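Local structure of beta-galactoside alpha-2,6-sialyltransferase (Photobacterium sp., 2Z4T) at residues I75-V80 against T106-N111; M133-S138 against L164-F169; E183-A188 against L213-S218; Y373-Q378 against N412-Q417. The protein transfers sialic acid from its CMP-activated donor to the 6-position of a terminal galactose, with lactose as an acceptor, using a GT-B fold. One frame throughout, in Å; residues are numbered along the deposited sequence.

All four contacts illustrate one principle: elements 25 to 34 residues apart are joined mainly by aliphatic carbon, with no hydrogen bond passing between them. Contact 1 lies in the immunoglobulin-like sandwich, about 62 Å from contact 4 between centres, and joins two strands face to face. Contacts 2 and 3 belong to one half of the GT-B fold and touch each other, Phe169 CZ packing on Glu183 CB at 3.7 Å; the first sets a helix on the turn that leads into a strand and on the strand's first residue, the second pairs two helices. Contact 4 pairs helices in the other half. Contacts 1 and 2 are wholly buried and apolar, whereas contacts 3 and 4 each have a partly exposed margin and include a polar side chain.

Contact 1 (I75-V80 against T106-N111); sequences ISLSVV and TKVTLN
Leu77 and Val108 reach toward each other tip to tip across the inside of a small beta-sandwich, with CD2 of Leu77 4.0 Å from CG1 of Val108. CG of Leu77 (chi1 173°) and the methyl CG1 of Val108 (chi1 172°) both stand anti to their backbone N, each beside its own carbonyl carbon, and this puts CD2 of the leucine against CG1 of the valine. Two residues further along each strand, Val79 and Leu110 meet at a slant rather than end on. The methyl CG2 of Val79 sits between its backbone N and carbonyl carbon, and it lies 4.0 Å from CD1 of Leu110. Contact is thus made by alternate residues on each strand, while the CA atoms of Leu77 and Val108 stay 9.3 Å apart, too far for backbone pairing. Strand 77-80 bonds instead with strand 39-42, Leu77 pairing with Leu42 and Val79 with Val40. Trp57 of strand 52-61 touches both Leu77 and Val108. Two facing sheets, held by interlayer aliphatic contacts beside a tryptophan shared by both, make up the immunoglobulin-like beta-sandwich of this enzyme.

Contact 2 (M133-S138 against L164-F169); sequences MDIIKS and LNITSF
Ile135 lays its branch methyl CG2 against the side chain of Leu164, the two chains crossing at about a right angle. CG2 of Ile135 is 3.9 Å from CD1 of Leu164 and 4.0 Å from its CB, so one methyl spans the root and one end of the leucine. With chi1 at -76°, this methyl lies anti to the backbone N of Ile135, while CG1 lies beside the backbone N, anti to the carbonyl carbon. The same methyl also receives CD1 of Ile166, at 4.2 Å. Ile136 completes the first shell, its CA lying 4.2 Å from CD2 of Leu164; the leucine fork therefore touches two consecutive residues of the helix.

Further out, the turn between Leu164 and strand 166-168 is a Schellman motif: Asn165 leaves the helix with positive phi, and the chain passes directly into the strand. That strand runs parallel to strand 146-151, whose Arg147 bonds to Leu164 O through NH1 and to Ser138 OG through NH2, linking the two sides of the contact; Glu118 is a second partner of Ser138 OG. Helix 328-338 also packs on Ile136 through Phe334 and on Leu164 through Ile337. Across the contact itself everything is apolar and buried, so cohesion there comes from dispersion and exclusion of water, while the neighbouring Arg147 supplies directional polar bonds that the aliphatic groups cannot.

Contact 3 (E183-A188 against L213-S218); sequences EIVKQA and LKELNS
Leu216 contributes the most buried surface here, and its fork is received by the helix opposite at two residues one turn apart. Its CD2 lies 3.8 Å from CG2 of Ile184 and 4.0 Å from CB of Ala188. The isoleucine and leucine side chains cross at about a right angle, and CG2 of Ile184 also reaches CD1 of Leu216, at 4.0 Å, so that this one methyl meets both prongs. Although the CB of Leu216 does not face the partner helix, the end of the chain does come nearer to it.

Val185 is next in the share of surface covered, and its partner is the aliphatic part of Glu215. CG2 of Val185 approaches CB of Glu215 to 3.7 Å and CG to 3.8 Å, the two side chains meeting at a slant. A bend at chi2 (-54°) turns the carboxylate of Glu215 so that OE1 stays 4.0 Å from CG2 of Val185. The partly exposed Val185 and Glu215 thus border the buried Ile184, Ala188 and Leu216.

The pair packs on the parallel part of the large mixed sheet: Val222 of strand 222-230 touches both Ala188 and Leu216, and Tyr148 of strand 146-151 packs on Ile184. Helices 178-190 and 205-216, successive in the chain around strand 194-201, therefore lie side by side over the Rossmann-like sheet of one GT-B half.

Contact 4 (Y373-Q378 against N412-Q417); sequences YYAKQQ and NTLIMQ
Gln378 overlaps the end of Ile415, with CB of Gln378 3.7 Å from CD1 of Ile415. The amide carbon CD of Gln378 is 4.0 Å from CD1 of Ile415. The two side chains meet obliquely, the extended glutamine chain passing beside the methyl so that both its aliphatic root and its amide touch it. CG1 of Ile415 in turn lies 4.1 Å from O of Ala375. Next to them CB of Ala375 packs 3.7 Å from CB of Leu414. Only a methyl projects from Ala375, and here the helices come close, the CA atoms of Ala375 and Ile415 lying 5.9 Å apart. The short segments cross at -35°, with their axes 8.9 Å apart at closest approach.

The amide of Gln378 is held at both ends. NE2 gives a hydrogen bond to Tyr374 O of 3.2 Å, from above the carbonyl plane and on the face opposite to that used by the backbone N of Gln378, while OE1 accepts from Thr362 N. Thr362 follows Gly361, part of the CMP site, and the Gln378 side chain is about 7 Å from bound CMP at nearest atoms. The chemistry thus divides: mainly aliphatic carbons join the helices, while a buried amide has both its polar atoms bonded and ties helix 371-386 to the loop beside the nucleotide.

Contact 1 (I75-V80 against T106-N111)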
loop_
_atom_site.group_PDB
_atom_site.type_symbol
_atom_site.label_atom_id
_atom_site.label_comp_id
_atom_site.label_asym_id
_atom_site.label_seq_id
_atom_site.Cartn_x
_atom_site.Cartn_y
_atom_site.Cartn_z
ATOM N N ILE A 75 -25.975 -19.063 31.610
ATOM C CA ILE A 75 -26.878 -18.330 30.712
ATOM C C ILE A 75 -26.134 -17.698 29.529
ATOM O O ILE A 75 -26.642 -17.691 28.418
ATOM C CB ILE A 75 -27.910 -17.382 31.443
ATOM C CG1 ILE A 75 -27.354 -15.991 31.658
ATOM C CG2 ILE A 75 -28.460 -18.006 32.724
ATOM C CD1 ILE A 75 -27.800 -15.032 30.575
ATOM N N SER A 76 -24.917 -17.225 29.743
ATOM C CA SER A 76 -24.119 -16.831 28.601
ATOM C C SER A 76 -23.528 -18.064 27.898
ATOM O O SER A 76 -23.205 -19.061 28.536
ATOM C CB SER A 76 -23.042 -15.819 28.989
ATOM O OG SER A 76 -21.898 -16.460 29.491
ATOM N N LEU A 77 -23.419 -17.986 26.576
ATOM C CA LEU A 77 -22.941 -19.092 25.748
ATOM C C LEU A 77 -21.419 -19.135 25.700
ATOM O O LEU A 77 -20.775 -18.190 25.253
ATOM C CB LEU A 77 -23.486 -18.953 24.325
ATOM C CG LEU A 77 -22.957 -19.929 23.266
ATOM C CD1 LEU A 77 -23.579 -21.339 23.418
ATOM C CD2 LEU A 77 -23.148 -19.367 21.854
ATOM N N SER A 78 -20.853 -20.242 26.154
ATOM C CA SER A 78 -19.420 -20.411 26.125
ATOM C C SER A 78 -19.029 -21.628 25.280
ATOM O O SER A 78 -19.406 -22.763 25.593
ATOM C CB SER A 78 -18.898 -20.534 27.548
ATOM O OG SER A 78 -17.610 -19.972 27.610
ATOM N N VAL A 79 -18.309 -21.377 24.187
ATOM C CA VAL A 79 -17.844 -22.430 23.279
ATOM C C VAL A 79 -16.513 -22.103 22.622
ATOM O O VAL A 79 -16.148 -20.940 22.449
ATOM C CB VAL A 79 -18.862 -22.761 22.154
ATOM C CG1 VAL A 79 -19.926 -23.702 22.676
ATOM C CG2 VAL A 79 -19.494 -21.507 21.576
ATOM N N VAL A 80 -15.805 -23.149 22.241
ATOM C CA VAL A 80 -14.557 -23.035 21.525
ATOM C C VAL A 80 -14.865 -23.489 20.103
ATOM O O VAL A 80 -15.457 -24.553 19.912
ATOM C CB VAL A 80 -13.485 -23.950 22.175
ATOM C CG1 VAL A 80 -12.151 -23.806 21.482
ATOM C CG2 VAL A 80 -13.342 -23.613 23.672
ATOM N N THR A 106 -33.337 -16.661 21.656
ATOM C CA THR A 106 -32.332 -16.039 20.807
ATOM C C THR A 106 -31.558 -17.056 19.964
ATOM O O THR A 106 -31.075 -18.062 20.476
ATOM C CB THR A 106 -31.450 -14.968 21.543
ATOM O OG1 THR A 106 -30.062 -15.132 21.208
ATOM C CG2 THR A 106 -31.596 -15.046 22.980
ATOM N N LYS A 107 -31.507 -16.787 18.661
ATOM C CA LYS A 107 -30.820 -17.618 17.674
ATOM C C LYS A 107 -29.417 -17.085 17.429
ATOM O O LYS A 107 -29.255 -15.921 17.069
ATOM C CB LYS A 107 -31.608 -17.632 16.353
ATOM C CG LYS A 107 -33.063 -18.114 16.478
ATOM C CD LYS A 107 -33.145 -19.638 16.423
ATOM C CE LYS A 107 -34.489 -20.187 16.905
ATOM N NZ LYS A 107 -35.636 -19.357 16.420
ATOM N N VAL A 108 -28.412 -17.939 17.615
ATOM C CA VAL A 108 -26.996 -17.563 17.481
ATOM C C VAL A 108 -26.364 -18.306 16.312
ATOM O O VAL A 108 -26.498 -19.510 16.201
ATOM C CB VAL A 108 -26.192 -17.879 18.782
ATOM C CG1 VAL A 108 -24.661 -17.675 18.582
ATOM C CG2 VAL A 108 -26.690 -17.025 19.924
ATOM N N THR A 109 -25.674 -17.573 15.447
ATOM C CA THR A 109 -24.960 -18.168 14.330
ATOM C C THR A 109 -23.482 -17.836 14.427
ATOM O O THR A 109 -23.103 -16.675 14.496
ATOM C CB THR A 109 -25.508 -17.678 12.983
ATOM O OG1 THR A 109 -26.842 -18.144 12.837
ATOM C CG2 THR A 109 -24.719 -18.262 11.842
ATOM N N LEU A 110 -22.651 -18.869 14.442
ATOM C CA LEU A 110 -21.215 -18.685 14.414
ATOM C C LEU A 110 -20.699 -19.157 13.056
ATOM O O LEU A 110 -20.807 -20.344 12.711
ATOM C CB LEU A 110 -20.540 -19.425 15.579
ATOM C CG LEU A 110 -21.042 -19.083 16.996
ATOM C CD1 LEU A 110 -20.273 -19.835 18.073
ATOM C CD2 LEU A 110 -20.961 -17.600 17.290
ATOM N N ASN A 111 -20.182 -18.202 12.277
ATOM C CA ASN A 111 -19.467 -18.493 11.047
ATOM C C ASN A 111 -18.018 -18.760 11.430
ATOM O O ASN A 111 -17.274 -17.821 11.805
ATOM C CB ASN A 111 -19.553 -17.310 10.061
ATOM C CG ASN A 111 -20.959 -16.676 10.012
ATOM O OD1 ASN A 111 -21.928 -17.314 9.568
ATOM N ND2 ASN A 111 -21.074 -15.413 10.475
#

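Contact 2 (M133-S138 against L164-F169)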
loop_
_atom_site.group_PDB
_atom_site.type_symbol
_atom_site.label_atom_id
_atom_site.label_comp_id
_atom_site.label_asym_id
_atom_site.label_seq_id
_atom_site.Cartn_x
_atom_site.Cartn_y
_atom_site.Cartn_z
ATOM N N MET A 133 -4.539 1.047 1.519
ATOM C CA MET A 133 -5.877 0.985 0.970
ATOM C C MET A 133 -6.418 -0.458 0.980
ATOM O O MET A 133 -7.596 -0.653 1.228
ATOM C CB MET A 133 -5.917 1.596 -0.435
ATOM C CG MET A 133 -5.709 3.104 -0.448
ATOM S SD MET A 133 -6.103 3.871 -2.038
ATOM C CE MET A 133 -4.856 3.183 -3.130
ATOM N N ASP A 134 -5.551 -1.451 0.729
ATOM C CA ASP A 134 -5.929 -2.873 0.824
ATOM C C ASP A 134 -6.341 -3.294 2.238
ATOM O O ASP A 134 -7.246 -4.121 2.399
ATOM C CB ASP A 134 -4.801 -3.775 0.353
ATOM C CG ASP A 134 -4.537 -3.659 -1.138
ATOM O OD1 ASP A 134 -5.390 -3.121 -1.906
ATOM O OD2 ASP A 134 -3.459 -4.105 -1.549
ATOM N N ILE A 135 -5.683 -2.715 3.247
ATOM C CA ILE A 135 -5.903 -3.091 4.626
ATOM C C ILE A 135 -7.261 -2.583 5.059
ATOM O O ILE A 135 -8.061 -3.347 5.613
ATOM C CB ILE A 135 -4.808 -2.512 5.534
ATOM C CG1 ILE A 135 -3.513 -3.310 5.371
ATOM C CG2 ILE A 135 -5.264 -2.429 7.002
ATOM C CD1 ILE A 135 -2.255 -2.616 5.928
ATOM N N ILE A 136 -7.522 -1.302 4.813
ATOM C CA ILE A 136 -8.793 -0.709 5.150
ATOM C C ILE A 136 -9.980 -1.464 4.494
ATOM O O ILE A 136 -10.951 -1.796 5.171
ATOM C CB ILE A 136 -8.812 0.811 4.824
ATOM C CG1 ILE A 136 -7.712 1.504 5.635
ATOM C CG2 ILE A 136 -10.192 1.412 5.150
ATOM C CD1 ILE A 136 -7.604 2.952 5.421
ATOM N N LYS A 137 -9.882 -1.775 3.203
ATOM C CA LYS A 137 -10.908 -2.583 2.544
ATOM C C LYS A 137 -11.066 -3.967 3.210
ATOM O O LYS A 137 -12.183 -4.461 3.406
ATOM C CB LYS A 137 -10.602 -2.735 1.053
ATOM C CG LYS A 137 -11.656 -3.526 0.316
ATOM C CD LYS A 137 -11.495 -3.468 -1.171
ATOM C CE LYS A 137 -12.306 -4.585 -1.830
ATOM N NZ LYS A 137 -11.945 -4.761 -3.279
ATOM N N SER A 138 -9.943 -4.567 3.581
ATOM C CA SER A 138 -9.943 -5.906 4.113
ATOM C C SER A 138 -10.523 -5.938 5.521
ATOM O O SER A 138 -11.091 -6.946 5.958
ATOM C CB SER A 138 -8.527 -6.490 4.069
ATOM O OG SER A 138 -8.435 -7.692 4.801
ATOM N N LEU A 164 -7.451 -1.777 12.962
ATOM C CA LEU A 164 -7.247 -2.536 11.728
ATOM C C LEU A 164 -6.556 -3.864 11.961
ATOM O O LEU A 164 -6.144 -4.528 11.003
ATOM C CB LEU A 164 -6.477 -1.708 10.699
ATOM C CG LEU A 164 -7.188 -0.453 10.218
ATOM C CD1 LEU A 164 -6.215 0.445 9.522
ATOM C CD2 LEU A 164 -8.342 -0.817 9.298
ATOM N N ASN A 165 -6.434 -4.256 13.229
ATOM C CA ASN A 165 -5.854 -5.548 13.560
ATOM C C ASN A 165 -4.399 -5.685 13.088
ATOM O O ASN A 165 -3.962 -6.780 12.669
ATOM C CB ASN A 165 -6.682 -6.630 12.883
ATOM C CG ASN A 165 -7.618 -7.332 13.821
ATOM O OD1 ASN A 165 -8.091 -8.400 13.488
ATOM N ND2 ASN A 165 -7.880 -6.760 15.000
ATOM N N ILE A 166 -3.671 -4.567 13.135
ATOM C CA ILE A 166 -2.284 -4.492 12.682
ATOM C C ILE A 166 -1.325 -4.734 13.844
ATOM O O ILE A 166 -1.529 -4.202 14.933
ATOM C CB ILE A 166 -1.967 -3.090 12.084
ATOM C CG1 ILE A 166 -2.617 -2.921 10.707
ATOM C CG2 ILE A 166 -0.459 -2.865 11.986
ATOM C CD1 ILE A 166 -2.781 -1.475 10.277
ATOM N N THR A 167 -0.297 -5.544 13.606
ATOM C CA THR A 167 0.926 -5.520 14.399
ATOM C C THR A 167 2.019 -5.005 13.470
ATOM O O THR A 167 2.077 -5.402 12.306
ATOM C CB THR A 167 1.327 -6.921 14.884
ATOM O OG1 THR A 167 0.187 -7.588 15.432
ATOM C CG2 THR A 167 2.426 -6.832 15.924
ATOM N N SER A 168 2.887 -4.143 13.993
ATOM C CA SER A 168 3.907 -3.464 13.207
ATOM C C SER A 168 5.308 -3.996 13.507
ATOM O O SER A 168 5.599 -4.374 14.639
ATOM C CB SER A 168 3.872 -1.970 13.537
ATOM O OG SER A 168 4.791 -1.261 12.726
ATOM N N PHE A 169 6.185 -3.984 12.509
ATOM C CA PHE A 169 7.569 -4.479 12.679
ATOM C C PHE A 169 8.560 -3.529 12.019
ATOM O O PHE A 169 8.293 -2.994 10.955
ATOM C CB PHE A 169 7.729 -5.880 12.073
ATOM C CG PHE A 169 6.886 -6.928 12.737
ATOM C CD1 PHE A 169 7.458 -7.807 13.660
ATOM C CD2 PHE A 169 5.516 -7.031 12.449
ATOM C CE1 PHE A 169 6.690 -8.787 14.292
ATOM C CE2 PHE A 169 4.725 -7.992 13.069
ATOM C CZ PHE A 169 5.318 -8.889 13.998
#

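Contact 3 (E183-A188 against L213-S218)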
loop_
_atom_site.group_PDB
_atom_site.type_symbol
_atom_site.label_atom_id
_atom_site.label_comp_id
_atom_site.label_asym_id
_atom_site.label_seq_id
_atom_site.Cartn_x
_atom_site.Cartn_y
_atom_site.Cartn_z
ATOM N N GLU A 183 7.475 -14.162 13.819
ATOM C CA GLU A 183 6.073 -14.048 14.197
ATOM C C GLU A 183 5.166 -14.831 13.242
ATOM O O GLU A 183 4.213 -15.489 13.681
ATOM C CB GLU A 183 5.633 -12.594 14.329
ATOM C CG GLU A 183 4.257 -12.426 14.980
ATOM C CD GLU A 183 4.133 -13.191 16.326
ATOM O OE1 GLU A 183 5.029 -13.021 17.200
ATOM O OE2 GLU A 183 3.142 -13.962 16.487
ATOM N N ILE A 184 5.483 -14.788 11.951
ATOM C CA ILE A 184 4.778 -15.590 10.962
ATOM C C ILE A 184 4.965 -17.112 11.230
ATOM O O ILE A 184 4.015 -17.908 11.122
ATOM C CB ILE A 184 5.234 -15.195 9.538
ATOM C CG1 ILE A 184 4.854 -13.736 9.266
ATOM C CG2 ILE A 184 4.668 -16.148 8.462
ATOM C CD1 ILE A 184 5.544 -13.126 8.084
ATOM N N VAL A 185 6.180 -17.508 11.587
ATOM C CA VAL A 185 6.449 -18.909 11.891
ATOM C C VAL A 185 5.611 -19.376 13.076
ATOM O O VAL A 185 5.047 -20.474 13.039
ATOM C CB VAL A 185 7.947 -19.170 12.139
ATOM C CG1 VAL A 185 8.169 -20.543 12.811
ATOM C CG2 VAL A 185 8.700 -19.063 10.833
ATOM N N LYS A 186 5.512 -18.529 14.103
ATOM C CA LYS A 186 4.712 -18.856 15.273
ATOM C C LYS A 186 3.246 -19.069 14.891
ATOM O O LYS A 186 2.621 -20.000 15.387
ATOM C CB LYS A 186 4.894 -17.811 16.380
ATOM C CG LYS A 186 6.333 -17.761 16.908
ATOM C CD LYS A 186 6.536 -16.731 18.010
ATOM C CE LYS A 186 8.023 -16.523 18.274
ATOM N NZ LYS A 186 8.302 -16.064 19.659
ATOM N N GLN A 187 2.711 -18.245 13.992
ATOM C CA GLN A 187 1.333 -18.459 13.535
ATOM C C GLN A 187 1.167 -19.811 12.820
ATOM O O GLN A 187 0.162 -20.497 13.014
ATOM C CB GLN A 187 0.812 -17.324 12.632
ATOM C CG GLN A 187 0.775 -15.939 13.271
ATOM C CD GLN A 187 -0.003 -15.910 14.594
ATOM O OE1 GLN A 187 0.561 -15.605 15.655
ATOM N NE2 GLN A 187 -1.290 -16.226 14.534
ATOM N N ALA A 188 2.158 -20.178 12.007
ATOM C CA ALA A 188 2.146 -21.428 11.252
ATOM C C ALA A 188 2.204 -22.620 12.197
ATOM O O ALA A 188 1.613 -23.668 11.916
ATOM C CB ALA A 188 3.314 -21.476 10.289
ATOM N N LEU A 213 8.824 -17.028 2.654
ATOM C CA LEU A 213 8.366 -18.181 1.910
ATOM C C LEU A 213 9.199 -19.432 2.182
ATOM O O LEU A 213 8.685 -20.558 2.111
ATOM C CB LEU A 213 8.254 -17.873 0.424
ATOM C CG LEU A 213 7.069 -16.944 0.133
ATOM C CD1 LEU A 213 7.175 -16.397 -1.266
ATOM C CD2 LEU A 213 5.726 -17.653 0.347
ATOM N N LYS A 214 10.463 -19.257 2.543
ATOM C CA LYS A 214 11.238 -20.438 2.799
ATOM C C LYS A 214 10.997 -21.047 4.167
ATOM O O LYS A 214 11.284 -22.202 4.374
ATOM C CB LYS A 214 12.703 -20.264 2.434
ATOM C CG LYS A 214 13.526 -19.394 3.279
ATOM C CD LYS A 214 14.947 -19.332 2.649
ATOM C CE LYS A 214 15.852 -20.462 3.159
ATOM N NZ LYS A 214 17.272 -20.233 2.746
ATOM N N GLU A 215 10.424 -20.278 5.084
ATOM C CA GLU A 215 9.936 -20.829 6.348
ATOM C C GLU A 215 8.609 -21.523 6.140
ATOM O O GLU A 215 8.463 -22.697 6.464
ATOM C CB GLU A 215 9.779 -19.740 7.407
ATOM C CG GLU A 215 11.073 -19.110 7.847
ATOM C CD GLU A 215 12.089 -20.126 8.315
ATOM O OE1 GLU A 215 11.739 -20.979 9.165
ATOM O OE2 GLU A 215 13.241 -20.073 7.819
ATOM N N LEU A 216 7.657 -20.793 5.579
ATOM C CA LEU A 216 6.312 -21.289 5.295
ATOM C C LEU A 216 6.265 -22.521 4.382
ATOM O O LEU A 216 5.356 -23.353 4.492
ATOM C CB LEU A 216 5.464 -20.167 4.686
ATOM C CG LEU A 216 5.092 -19.049 5.657
ATOM C CD1 LEU A 216 4.080 -18.083 5.048
ATOM C CD2 LEU A 216 4.543 -19.660 6.951
ATOM N N ASN A 217 7.232 -22.620 3.473
ATOM C CA ASN A 217 7.307 -23.730 2.541
ATOM C C ASN A 217 7.209 -25.113 3.194
ATOM O O ASN A 217 6.611 -26.019 2.619
ATOM C CB ASN A 217 8.584 -23.653 1.703
ATOM C CG ASN A 217 8.531 -24.571 0.494
ATOM O OD1 ASN A 217 7.705 -24.380 -0.414
ATOM N ND2 ASN A 217 9.392 -25.595 0.488
ATOM N N SER A 218 7.790 -25.279 4.377
ATOM C CA SER A 218 7.759 -26.574 5.051
ATOM C C SER A 218 6.477 -26.827 5.862
ATOM O O SER A 218 6.299 -27.921 6.423
ATOM C CB SER A 218 9.013 -26.763 5.927
ATOM O OG SER A 218 9.156 -25.678 6.835
#

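Contact 4 (Y373-Q378 against N412-Q417)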
loop_
_atom_site.group_PDB
_atom_site.type_symbol
_atom_site.label_atom_id
_atom_site.label_comp_id
_atom_site.label_asym_id
_atom_site.label_seq_id
_atom_site.Cartn_x
_atom_site.Cartn_y
_atom_site.Cartn_z
ATOM N N TYR A 373 22.862 20.540 -2.977
ATOM C CA TYR A 373 22.846 20.889 -4.389
ATOM C C TYR A 373 21.428 20.658 -4.931
ATOM O O TYR A 373 20.922 21.454 -5.726
ATOM C CB TYR A 373 23.887 20.053 -5.138
ATOM C CG TYR A 373 23.710 20.055 -6.628
ATOM C CD1 TYR A 373 23.957 21.213 -7.383
ATOM C CD2 TYR A 373 23.293 18.910 -7.294
ATOM C CE1 TYR A 373 23.786 21.218 -8.759
ATOM C CE2 TYR A 373 23.113 18.907 -8.692
ATOM C CZ TYR A 373 23.362 20.058 -9.411
ATOM O OH TYR A 373 23.191 20.059 -10.780
ATOM N N TYR A 374 20.801 19.574 -4.464
ATOM C CA TYR A 374 19.412 19.265 -4.776
ATOM C C TYR A 374 18.476 20.356 -4.265
ATOM O O TYR A 374 17.529 20.734 -4.957
ATOM C CB TYR A 374 19.009 17.890 -4.218
ATOM C CG TYR A 374 19.178 16.762 -5.213
ATOM C CD1 TYR A 374 20.431 16.478 -5.779
ATOM C CD2 TYR A 374 18.082 15.988 -5.608
ATOM C CE1 TYR A 374 20.588 15.444 -6.724
ATOM C CE2 TYR A 374 18.231 14.946 -6.562
ATOM C CZ TYR A 374 19.486 14.682 -7.106
ATOM O OH TYR A 374 19.630 13.666 -8.031
ATOM N N ALA A 375 18.740 20.887 -3.075
ATOM C CA ALA A 375 17.886 21.929 -2.560
ATOM C C ALA A 375 18.043 23.175 -3.424
ATOM O O ALA A 375 17.044 23.784 -3.841
ATOM C CB ALA A 375 18.212 22.224 -1.136
ATOM N N LYS A 376 19.290 23.540 -3.716
ATOM C CA LYS A 376 19.562 24.777 -4.425
ATOM C C LYS A 376 18.980 24.736 -5.848
ATOM O O LYS A 376 18.415 25.723 -6.321
ATOM C CB LYS A 376 21.050 25.140 -4.361
ATOM C CG LYS A 376 21.543 26.127 -5.437
ATOM C CD LYS A 376 22.994 26.573 -5.163
ATOM C CE LYS A 376 23.857 26.687 -6.434
ATOM N NZ LYS A 376 23.438 27.852 -7.245
ATOM N N GLN A 377 19.061 23.580 -6.493
ATOM C CA GLN A 377 18.461 23.400 -7.817
ATOM C C GLN A 377 16.917 23.486 -7.848
ATOM O O GLN A 377 16.335 24.087 -8.769
ATOM C CB GLN A 377 18.935 22.098 -8.455
ATOM C CG GLN A 377 20.412 22.129 -8.891
ATOM C CD GLN A 377 20.800 23.379 -9.708
ATOM O OE1 GLN A 377 20.214 23.659 -10.755
ATOM N NE2 GLN A 377 21.787 24.140 -9.209
ATOM N N GLN A 378 16.262 22.885 -6.859
ATOM C CA GLN A 378 14.815 22.915 -6.815
ATOM C C GLN A 378 14.291 24.328 -6.518
ATOM O O GLN A 378 13.256 24.742 -7.055
ATOM C CB GLN A 378 14.283 21.860 -5.849
ATOM C CG GLN A 378 14.502 20.427 -6.370
ATOM C CD GLN A 378 14.074 19.344 -5.384
ATOM O OE1 GLN A 378 12.883 19.032 -5.259
ATOM N NE2 GLN A 378 15.049 18.753 -4.688
ATOM N N ASN A 412 13.887 19.261 1.958
ATOM C CA ASN A 412 12.609 19.901 2.190
ATOM C C ASN A 412 12.715 21.098 3.117
ATOM O O ASN A 412 12.116 22.137 2.835
ATOM C CB ASN A 412 11.564 18.894 2.677
ATOM C CG ASN A 412 11.273 17.820 1.637
ATOM O OD1 ASN A 412 11.607 17.981 0.467
ATOM N ND2 ASN A 412 10.641 16.730 2.053
ATOM N N THR A 413 13.493 20.992 4.196
ATOM C CA THR A 413 13.572 22.146 5.087
ATOM C C THR A 413 14.299 23.336 4.426
ATOM O O THR A 413 13.854 24.471 4.547
ATOM C CB THR A 413 14.070 21.808 6.553
ATOM O OG1 THR A 413 15.485 21.972 6.650
ATOM C CG2 THR A 413 13.683 20.382 6.979
ATOM N N LEU A 414 15.370 23.056 3.676
ATOM C CA LEU A 414 16.088 24.093 2.929
ATOM C C LEU A 414 15.196 24.828 1.926
ATOM O O LEU A 414 15.227 26.059 1.860
ATOM C CB LEU A 414 17.308 23.516 2.213
ATOM C CG LEU A 414 18.487 23.152 3.120
ATOM C CD1 LEU A 414 19.445 22.234 2.407
ATOM C CD2 LEU A 414 19.219 24.416 3.628
ATOM N N ILE A 415 14.401 24.071 1.163
ATOM C CA ILE A 415 13.468 24.645 0.184
ATOM C C ILE A 415 12.429 25.475 0.911
ATOM O O ILE A 415 12.080 26.564 0.482
ATOM C CB ILE A 415 12.756 23.551 -0.666
ATOM C CG1 ILE A 415 13.732 22.894 -1.630
ATOM C CG2 ILE A 415 11.588 24.124 -1.442
ATOM C CD1 ILE A 415 13.189 21.630 -2.272
ATOM N N MET A 416 11.967 24.954 2.033
ATOM C CA MET A 416 10.886 25.554 2.785
ATOM C C MET A 416 11.282 26.901 3.372
ATOM O O MET A 416 10.507 27.853 3.297
ATOM C CB MET A 416 10.413 24.583 3.866
ATOM C CG MET A 416 8.962 24.717 4.275
ATOM S SD MET A 416 7.696 24.837 2.967
ATOM C CE MET A 416 6.636 26.016 3.836
ATOM N N GLN A 417 12.490 27.005 3.926
ATOM C CA GLN A 417 12.884 28.273 4.547
ATOM C C GLN A 417 13.318 29.340 3.544
ATOM O O GLN A 417 13.513 30.507 3.894
ATOM C CB GLN A 417 13.898 28.088 5.683
ATOM C CG GLN A 417 15.112 27.239 5.369
ATOM C CD GLN A 417 15.674 26.523 6.610
ATOM O OE1 GLN A 417 14.964 26.303 7.605
ATOM N NE2 GLN A 417 16.952 26.147 6.544
#